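Local coordinates for penicillin binding protein 2X (Streptococcus thermophilus, PDB 5U47) that probably acts as a transpeptidase that cross-links peptidoglycan strands during septal cell-wall synthesis and is the target of beta-lactams, which acylate its essential active-site serine, at residues A[51-56]-A[102-107]; A[70-75]-A[96-101]. The protein carries 1 engineered substitution. One frame throughout, in Å; residues are numbered along the deposited sequence.

Interaction 1. Residues A[51-56]-A[102-107]; sequences SIYAIV and AYQVSF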
ATOM      1  N   SER A  51     -20.729  24.618 -14.741  1.00 37.10           N
ATOM      2  CA  SER A  51     -21.187  24.693 -16.115  1.00 38.77           C
ATOM      3  C   SER A  51     -22.393  25.613 -16.119  1.00 40.19           C
ATOM      4  O   SER A  51     -23.338  25.413 -15.329  1.00 37.63           O
ATOM      5  CB  SER A  51     -21.589  23.325 -16.662  1.00 39.75           C
ATOM      6  OG  SER A  51     -20.481  22.452 -16.736  1.00 42.67           O
ATOM      7  N   ILE A  52     -22.364  26.603 -17.016  1.00 40.75           N
ATOM      8  CA  ILE A  52     -23.427  27.613 -17.095  1.00 43.31           C
ATOM      9  C   ILE A  52     -24.519  27.210 -18.095  1.00 43.92           C
ATOM     10  O   ILE A  52     -24.231  26.718 -19.186  1.00 43.40           O
ATOM     11  CB  ILE A  52     -22.856  29.033 -17.402  1.00 45.03           C
ATOM     12  CG1 ILE A  52     -23.947  30.097 -17.228  1.00 47.34           C
ATOM     13  CG2 ILE A  52     -22.222  29.115 -18.796  1.00 45.93           C
ATOM     14  CD1 ILE A  52     -23.443  31.522 -17.366  1.00 48.54           C
ATOM     15  N   TYR A  53     -25.771  27.417 -17.695  1.00 43.47           N
ATOM     16  CA  TYR A  53     -26.935  27.117 -18.531  1.00 45.16           C
ATOM     17  C   TYR A  53     -27.880  28.297 -18.555  1.00 44.45           C
ATOM     18  O   TYR A  53     -27.872  29.131 -17.648  1.00 44.04           O
ATOM     19  CB  TYR A  53     -27.700  25.905 -17.998  1.00 45.20           C
ATOM     20  CG  TYR A  53     -26.895  24.638 -18.012  1.00 45.07           C
ATOM     21  CD1 TYR A  53     -26.036  24.328 -16.954  1.00 44.40           C
ATOM     22  CD2 TYR A  53     -26.992  23.742 -19.069  1.00 44.69           C
ATOM     23  CE1 TYR A  53     -25.283  23.167 -16.959  1.00 44.84           C
ATOM     24  CE2 TYR A  53     -26.246  22.576 -19.082  1.00 46.18           C
ATOM     25  CZ  TYR A  53     -25.387  22.292 -18.025  1.00 45.91           C
ATOM     26  OH  TYR A  53     -24.638  21.132 -18.032  1.00 45.31           O
ATOM     27  N   ALA A  54     -28.698  28.354 -19.599  1.00 45.62           N
ATOM     28  CA  ALA A  54     -29.696  29.413 -19.753  1.00 46.43           C
ATOM     29  C   ALA A  54     -31.029  28.779 -20.133  1.00 46.74           C
ATOM     30  O   ALA A  54     -31.116  28.075 -21.137  1.00 47.89           O
ATOM     31  CB  ALA A  54     -29.249  30.426 -20.808  1.00 47.67           C
ATOM     32  N   ILE A  55     -32.049  28.980 -19.300  1.00 46.10           N
ATOM     33  CA  ILE A  55     -33.376  28.461 -19.604  1.00 48.15           C
ATOM     34  C   ILE A  55     -34.100  29.520 -20.439  1.00 48.06           C
ATOM     35  O   ILE A  55     -34.325  30.643 -19.967  1.00 45.73           O
ATOM     36  CB  ILE A  55     -34.179  28.121 -18.339  1.00 48.15           C
ATOM     37  CG1 ILE A  55     -33.531  26.934 -17.621  1.00 47.58           C
ATOM     38  CG2 ILE A  55     -35.635  27.802 -18.711  1.00 49.45           C
ATOM     39  CD1 ILE A  55     -34.223  26.561 -16.326  1.00 48.83           C
ATOM     40  N   VAL A  56     -34.447  29.148 -21.672  1.00 49.53           N
ATOM     41  CA  VAL A  56     -35.117  30.062 -22.625  1.00 51.38           C
ATOM     42  C   VAL A  56     -36.585  29.741 -22.891  1.00 53.53           C
ATOM     43  O   VAL A  56     -37.268  30.534 -23.548  1.00 56.09           O
ATOM     44  CB  VAL A  56     -34.377  30.091 -23.990  1.00 52.81           C
ATOM     45  CG1 VAL A  56     -32.971  30.663 -23.823  1.00 52.09           C
ATOM     46  CG2 VAL A  56     -34.327  28.701 -24.642  1.00 52.33           C
ATOM     47  N   ALA A 102     -35.636  24.496 -27.912  1.00 70.79           N
ATOM     48  CA  ALA A 102     -34.814  24.249 -26.723  1.00 67.19           C
ATOM     49  C   ALA A 102     -35.453  24.788 -25.445  1.00 64.73           C
ATOM     50  O   ALA A 102     -36.125  25.833 -25.461  1.00 64.90           O
ATOM     51  CB  ALA A 102     -33.438  24.866 -26.905  1.00 67.49           C
ATOM     52  N   TYR A 103     -35.233  24.072 -24.341  1.00 59.70           N
ATOM     53  CA  TYR A 103     -35.761  24.471 -23.046  1.00 56.61           C
ATOM     54  C   TYR A 103     -34.634  25.200 -22.318  1.00 53.48           C
ATOM     55  O   TYR A 103     -34.749  26.389 -21.977  1.00 51.49           O
ATOM     56  CB  TYR A 103     -36.254  23.251 -22.246  1.00 57.25           C
ATOM     57  CG  TYR A 103     -37.304  23.601 -21.200  1.00 58.66           C
ATOM     58  CD1 TYR A 103     -36.964  24.300 -20.042  1.00 58.45           C
ATOM     59  CD2 TYR A 103     -38.648  23.233 -21.377  1.00 61.51           C
ATOM     60  CE1 TYR A 103     -37.928  24.627 -19.086  1.00 59.15           C
ATOM     61  CE2 TYR A 103     -39.619  23.555 -20.429  1.00 60.88           C
ATOM     62  CZ  TYR A 103     -39.256  24.254 -19.282  1.00 60.25           C
ATOM     63  OH  TYR A 103     -40.200  24.584 -18.323  1.00 61.12           O
ATOM     64  N   GLN A 104     -33.537  24.477 -22.119  1.00 49.34           N
ATOM     65  CA  GLN A 104     -32.354  24.995 -21.474  1.00 48.38           C
ATOM     66  C   GLN A 104     -31.181  24.730 -22.395  1.00 47.89           C
ATOM     67  O   GLN A 104     -31.040  23.625 -22.918  1.00 46.55           O
ATOM     68  CB  GLN A 104     -32.134  24.276 -20.137  1.00 46.54           C
ATOM     69  CG  GLN A 104     -31.028  24.864 -19.277  1.00 45.61           C
ATOM     70  CD  GLN A 104     -30.898  24.152 -17.935  1.00 44.33           C
ATOM     71  OE1 GLN A 104     -30.863  22.923 -17.877  1.00 43.18           O
ATOM     72  NE2 GLN A 104     -30.807  24.925 -16.854  1.00 43.03           N
ATOM     73  N   VAL A 105     -30.334  25.737 -22.573  1.00 48.70           N
ATOM     74  CA  VAL A 105     -29.170  25.607 -23.436  1.00 50.92           C
ATOM     75  C   VAL A 105     -27.870  25.836 -22.661  1.00 50.68           C
ATOM     76  O   VAL A 105     -27.859  26.499 -21.610  1.00 48.57           O
ATOM     77  CB  VAL A 105     -29.249  26.579 -24.635  1.00 53.51           C
ATOM     78  CG1 VAL A 105     -30.590  26.413 -25.349  1.00 55.04           C
ATOM     79  CG2 VAL A 105     -29.059  28.032 -24.191  1.00 55.04           C
ATOM     80  N   SER A 106     -26.787  25.278 -23.194  1.00 50.58           N
ATOM     81  CA  SER A 106     -25.451  25.410 -22.618  1.00 50.59           C
ATOM     82  C   SER A 106     -24.601  26.293 -23.542  1.00 50.37           C
ATOM     83  O   SER A 106     -25.106  26.821 -24.534  1.00 52.40           O
ATOM     84  CB  SER A 106     -24.829  24.029 -22.398  1.00 51.70           C
ATOM     85  OG  SER A 106     -24.766  23.301 -23.608  1.00 56.08           O
ATOM     86  N   PHE A 107     -23.319  26.451 -23.226  1.00 47.97           N
ATOM     87  CA  PHE A 107     -22.458  27.357 -23.982  1.00 49.51           C
ATOM     88  C   PHE A 107     -21.073  26.793 -24.311  1.00 50.26           C
ATOM     89  O   PHE A 107     -20.091  27.541 -24.377  1.00 50.25           O
ATOM     90  CB  PHE A 107     -22.359  28.694 -23.220  1.00 49.25           C
ATOM     91  CG  PHE A 107     -23.676  29.415 -23.101  1.00 49.20           C
ATOM     92  CD1 PHE A 107     -24.541  29.156 -22.038  1.00 49.02           C
ATOM     93  CD2 PHE A 107     -24.065  30.334 -24.063  1.00 49.84           C
ATOM     94  CE1 PHE A 107     -25.762  29.808 -21.942  1.00 49.85           C
ATOM     95  CE2 PHE A 107     -25.284  30.985 -23.970  1.00 50.76           C
ATOM     96  CZ  PHE A 107     -26.134  30.727 -22.910  1.00 50.00           C
TER
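Gln104 lies across Tyr53 and Ile55, two residues apart on strand 42-55, and these three bury the most surface here. Its CG stands anti to the backbone N (chi1 -172°) and the chain runs on extended, which brings amide NE2 to 3.5 Å from both Tyr53 CB and Ile55 CG1. The amide and the Tyr53 ring are turned 38° apart, so they do not stack flat. NE2 also gives a hydrogen bond to the carbonyl of Leu203, which helps to hold the amide in place. Ile55 uses its other branch on Tyr103, CG2 lying 3.9 Å from ring atom CE1, while Ser106 CB lies obliquely against the CD2-CE2 side of the Tyr53 ring, 3.9 Å from CE2.

Beneath them, Ala54 and Val105 form an antiparallel hydrogen-bonded pair, with Ala54 N to Val105 O and Val105 N to Ala54 O both 2.9 Å. Val56 N prolongs the pairing to Tyr103 O at 2.8 Å. On the face bearing Ala54, Phe107 presents the edge of its ring, CE1 being 3.7 Å from Ala54 CB, and helix 90-97 packs there through Leu97. The short strand 104-105 thus adds to a mixed sheet as an antiparallel neighbour of 42-55, which also pairs with 134-143, in the dimerisation-domain region of this penicillin-binding protein.

Interaction 2. Residues A[70-75]-A[96-101]; sequences VQESQF and QLRTKG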
ATOM      1  N   VAL A  70     -34.819  33.529 -19.396  1.00 48.49           N
ATOM      2  CA  VAL A  70     -34.074  34.667 -19.929  1.00 48.72           C
ATOM      3  C   VAL A  70     -34.895  35.193 -21.116  1.00 50.09           C
ATOM      4  O   VAL A  70     -35.199  34.447 -22.056  1.00 48.42           O
ATOM      5  CB  VAL A  70     -32.626  34.295 -20.334  1.00 50.28           C
ATOM      6  CG1 VAL A  70     -32.587  33.235 -21.438  1.00 52.11           C
ATOM      7  CG2 VAL A  70     -31.850  35.541 -20.760  1.00 50.48           C
ATOM      8  N   GLN A  71     -35.269  36.463 -21.062  1.00 50.06           N
ATOM      9  CA  GLN A  71     -36.107  37.028 -22.117  1.00 54.48           C
ATOM     10  C   GLN A  71     -35.255  37.549 -23.266  1.00 57.53           C
ATOM     11  O   GLN A  71     -34.090  37.927 -23.060  1.00 57.09           O
ATOM     12  CB  GLN A  71     -36.985  38.138 -21.547  1.00 55.29           C
ATOM     13  CG  GLN A  71     -37.799  37.696 -20.345  1.00 54.63           C
ATOM     14  CD  GLN A  71     -38.800  38.741 -19.900  1.00 55.45           C
ATOM     15  OE1 GLN A  71     -39.517  39.319 -20.719  1.00 55.55           O
ATOM     16  NE2 GLN A  71     -38.873  38.971 -18.592  1.00 54.23           N
ATOM     17  N   GLU A  72     -35.834  37.560 -24.470  1.00 60.45           N
ATOM     18  CA  GLU A  72     -35.127  38.045 -25.675  1.00 63.64           C
ATOM     19  C   GLU A  72     -34.650  39.490 -25.535  1.00 62.06           C
ATOM     20  O   GLU A  72     -33.586  39.835 -26.041  1.00 56.23           O
ATOM     21  CB  GLU A  72     -35.976  37.875 -26.938  1.00 67.29           C
ATOM     22  CG  GLU A  72     -36.221  36.417 -27.297  1.00 71.21           C
ATOM     23  CD  GLU A  72     -36.814  36.230 -28.683  1.00 76.79           C
ATOM     24  OE1 GLU A  72     -36.357  36.912 -29.638  1.00 81.30           O
ATOM     25  OE2 GLU A  72     -37.721  35.377 -28.826  1.00 79.26           O
ATOM     26  N   SER A  73     -35.424  40.323 -24.830  1.00 61.61           N
ATOM     27  CA  SER A  73     -35.011  41.713 -24.583  1.00 62.45           C
ATOM     28  C   SER A  73     -33.652  41.782 -23.859  1.00 61.70           C
ATOM     29  O   SER A  73     -32.941  42.780 -23.958  1.00 64.31           O
ATOM     30  CB  SER A  73     -36.081  42.468 -23.783  1.00 63.15           C
ATOM     31  OG  SER A  73     -36.357  41.852 -22.537  1.00 61.86           O
ATOM     32  N   GLN A  74     -33.298  40.689 -23.174  1.00 60.40           N
ATOM     33  CA  GLN A  74     -32.050  40.582 -22.405  1.00 57.79           C
ATOM     34  C   GLN A  74     -30.931  39.772 -23.072  1.00 58.83           C
ATOM     35  O   GLN A  74     -29.795  39.797 -22.583  1.00 60.46           O
ATOM     36  CB  GLN A  74     -32.349  39.928 -21.055  1.00 55.98           C
ATOM     37  CG  GLN A  74     -33.336  40.684 -20.174  1.00 54.10           C
ATOM     38  CD  GLN A  74     -33.930  39.786 -19.117  1.00 53.04           C
ATOM     39  OE1 GLN A  74     -34.428  38.698 -19.424  1.00 50.40           O
ATOM     40  NE2 GLN A  74     -33.908  40.239 -17.871  1.00 53.50           N
ATOM     41  N   PHE A  75     -31.241  39.034 -24.142  1.00 56.83           N
ATOM     42  CA  PHE A  75     -30.234  38.216 -24.861  1.00 57.25           C
ATOM     43  C   PHE A  75     -28.891  38.938 -25.109  1.00 56.93           C
ATOM     44  O   PHE A  75     -27.815  38.389 -24.830  1.00 54.04           O
ATOM     45  CB  PHE A  75     -30.823  37.745 -26.204  1.00 59.83           C
ATOM     46  CG  PHE A  75     -31.658  36.488 -26.124  1.00 60.32           C
ATOM     47  CD1 PHE A  75     -32.308  36.095 -24.950  1.00 61.66           C
ATOM     48  CD2 PHE A  75     -31.853  35.721 -27.270  1.00 63.49           C
ATOM     49  CE1 PHE A  75     -33.081  34.939 -24.915  1.00 61.47           C
ATOM     50  CE2 PHE A  75     -32.639  34.572 -27.241  1.00 64.10           C
ATOM     51  CZ  PHE A  75     -33.253  34.180 -26.059  1.00 62.55           C
ATOM     52  N   GLN A  96     -26.933  30.324 -29.508  1.00 56.66           N
ATOM     53  CA  GLN A  96     -27.385  29.330 -28.531  1.00 59.27           C
ATOM     54  C   GLN A  96     -28.686  29.731 -27.843  1.00 59.21           C
ATOM     55  O   GLN A  96     -29.613  28.930 -27.748  1.00 57.52           O
ATOM     56  CB  GLN A  96     -26.306  29.083 -27.470  1.00 60.00           C
ATOM     57  CG  GLN A  96     -25.044  28.391 -27.968  1.00 62.89           C
ATOM     58  CD  GLN A  96     -25.305  26.979 -28.451  1.00 63.44           C
ATOM     59  OE1 GLN A  96     -25.856  26.765 -29.526  1.00 68.53           O
ATOM     60  NE2 GLN A  96     -24.889  26.010 -27.668  1.00 61.24           N
ATOM     61  N   LEU A  97     -28.742  30.976 -27.371  1.00 59.14           N
ATOM     62  CA  LEU A  97     -29.920  31.502 -26.695  1.00 57.90           C
ATOM     63  C   LEU A  97     -31.177  31.437 -27.568  1.00 62.97           C
ATOM     64  O   LEU A  97     -32.278  31.243 -27.043  1.00 64.27           O
ATOM     65  CB  LEU A  97     -29.668  32.942 -26.208  1.00 56.14           C
ATOM     66  CG  LEU A  97     -28.719  33.121 -25.012  1.00 52.64           C
ATOM     67  CD1 LEU A  97     -28.388  34.588 -24.775  1.00 51.69           C
ATOM     68  CD2 LEU A  97     -29.322  32.498 -23.759  1.00 51.56           C
ATOM     69  N   ARG A  98     -31.003  31.579 -28.889  1.00 65.81           N
ATOM     70  CA  ARG A  98     -32.115  31.507 -29.857  1.00 69.44           C
ATOM     71  C   ARG A  98     -32.378  30.092 -30.425  1.00 68.25           C
ATOM     72  O   ARG A  98     -33.155  29.964 -31.362  1.00 68.46           O
ATOM     73  CB  ARG A  98     -31.853  32.450 -31.048  1.00 72.69           C
ATOM     74  CG  ARG A  98     -31.653  33.915 -30.697  1.00 74.13           C
ATOM     75  CD  ARG A  98     -31.308  34.719 -31.942  1.00 77.18           C
ATOM     76  NE  ARG A  98     -30.728  36.027 -31.630  1.00 77.82           N
ATOM     77  CZ  ARG A  98     -31.408  37.107 -31.235  1.00 78.76           C
ATOM     78  NH1 ARG A  98     -32.733  37.072 -31.059  1.00 77.78           N
ATOM     79  NH2 ARG A  98     -30.746  38.239 -30.995  1.00 80.12           N
ATOM     80  N   THR A  99     -31.752  29.041 -29.884  1.00 68.12           N
ATOM     81  CA  THR A  99     -31.972  27.679 -30.414  1.00 71.19           C
ATOM     82  C   THR A  99     -33.473  27.343 -30.462  1.00 73.95           C
ATOM     83  O   THR A  99     -34.202  27.586 -29.489  1.00 73.49           O
ATOM     84  CB  THR A  99     -31.273  26.587 -29.563  1.00 72.49           C
ATOM     85  OG1 THR A  99     -29.913  26.955 -29.282  1.00 70.28           O
ATOM     86  CG2 THR A  99     -31.302  25.222 -30.284  1.00 71.93           C
ATOM     87  N   LYS A 100     -33.927  26.794 -31.592  1.00 75.77           N
ATOM     88  CA  LYS A 100     -35.338  26.399 -31.757  1.00 77.18           C
ATOM     89  C   LYS A 100     -35.720  25.138 -30.984  1.00 76.22           C
ATOM     90  O   LYS A 100     -34.988  24.146 -31.002  1.00 74.38           O
ATOM     91  CB  LYS A 100     -35.702  26.198 -33.235  1.00 80.31           C
ATOM     92  CG  LYS A 100     -36.323  27.414 -33.895  1.00 82.85           C
ATOM     93  CD  LYS A 100     -36.853  27.071 -35.279  1.00 86.23           C
ATOM     94  CE  LYS A 100     -38.033  27.954 -35.661  1.00 88.46           C
ATOM     95  NZ  LYS A 100     -39.252  27.646 -34.861  1.00 88.46           N
ATOM     96  N   GLY A 101     -36.880  25.187 -30.321  1.00 75.09           N
ATOM     97  CA  GLY A 101     -37.403  24.056 -29.541  1.00 74.76           C
ATOM     98  C   GLY A 101     -36.660  23.709 -28.254  1.00 72.54           C
ATOM     99  O   GLY A 101     -37.027  22.751 -27.571  1.00 73.26           O
TER
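Phe75 and Leu97 make the heart of this contact, and it is apolar. Leu97 CB sits over one face of the Phe75 ring, 3.7 Å from the centroid and 17° off the normal, a CH-pi contact. The opposite face is covered by CA of Glu72, from its own helix turn, so the ring is sandwiched between the backbone of Glu72 and the side chain of Leu97. At the outer end of the ring, Phe75 CZ comes close to the leucine carbonyl, 3.2 Å from Leu97 O. Further along the leucine, CD1 reaches back to Phe75 CG and CD2 meets Val70 CG1 at 4.1 Å.

Arg98 touches the ring at its edge. Its CG lies in the ring plane, 3.7 Å from Phe75 CE2. An extended chain from CG to NE then brings the guanidinium alongside the ring, Phe75 CD2 lying 4.1 Å above one face of the guanidinium, toward its margin; the two planes are 61° apart.

The polar part is slight. Glu72 OE1 and Arg98 NH1 form a long salt bridge of 3.9 Å, the carboxylate and guanidinium planes 84° apart; both residues are exposed. Within segment 70-75, Gln74 OE1 turns back to accept from Gln71 N at 2.9 Å, tying the side chain to the start of the helix.

The contact joins the first turn of helix 72-86 to the C-terminal end of helix 90-97. Val78, a little further along the first helix, touches both Val70 and Leu97, and Phe107 covers Leu97 from the loop after strand 104-105.

In the fold
From the N terminus, the chain runs along strand 42-55, passes through a loop into helix 72-86, then makes a short turn, enters helix 90-97 and comes back to strand 104-105. Interaction 1 closes the larger loop by bringing 102-107 beside 51-56; interaction 2 closes a smaller one within it, joining the start of the first helix to the end of the second. Their centres are about 9 Å apart and they touch. Ile55 O and Val70 N probably hydrogen bond, as do Ser106 O and Gln96 NE2, while Val56 packs between Val70 and Leu97. Together the contacts tie the helical pair to the edge of the mixed sheet.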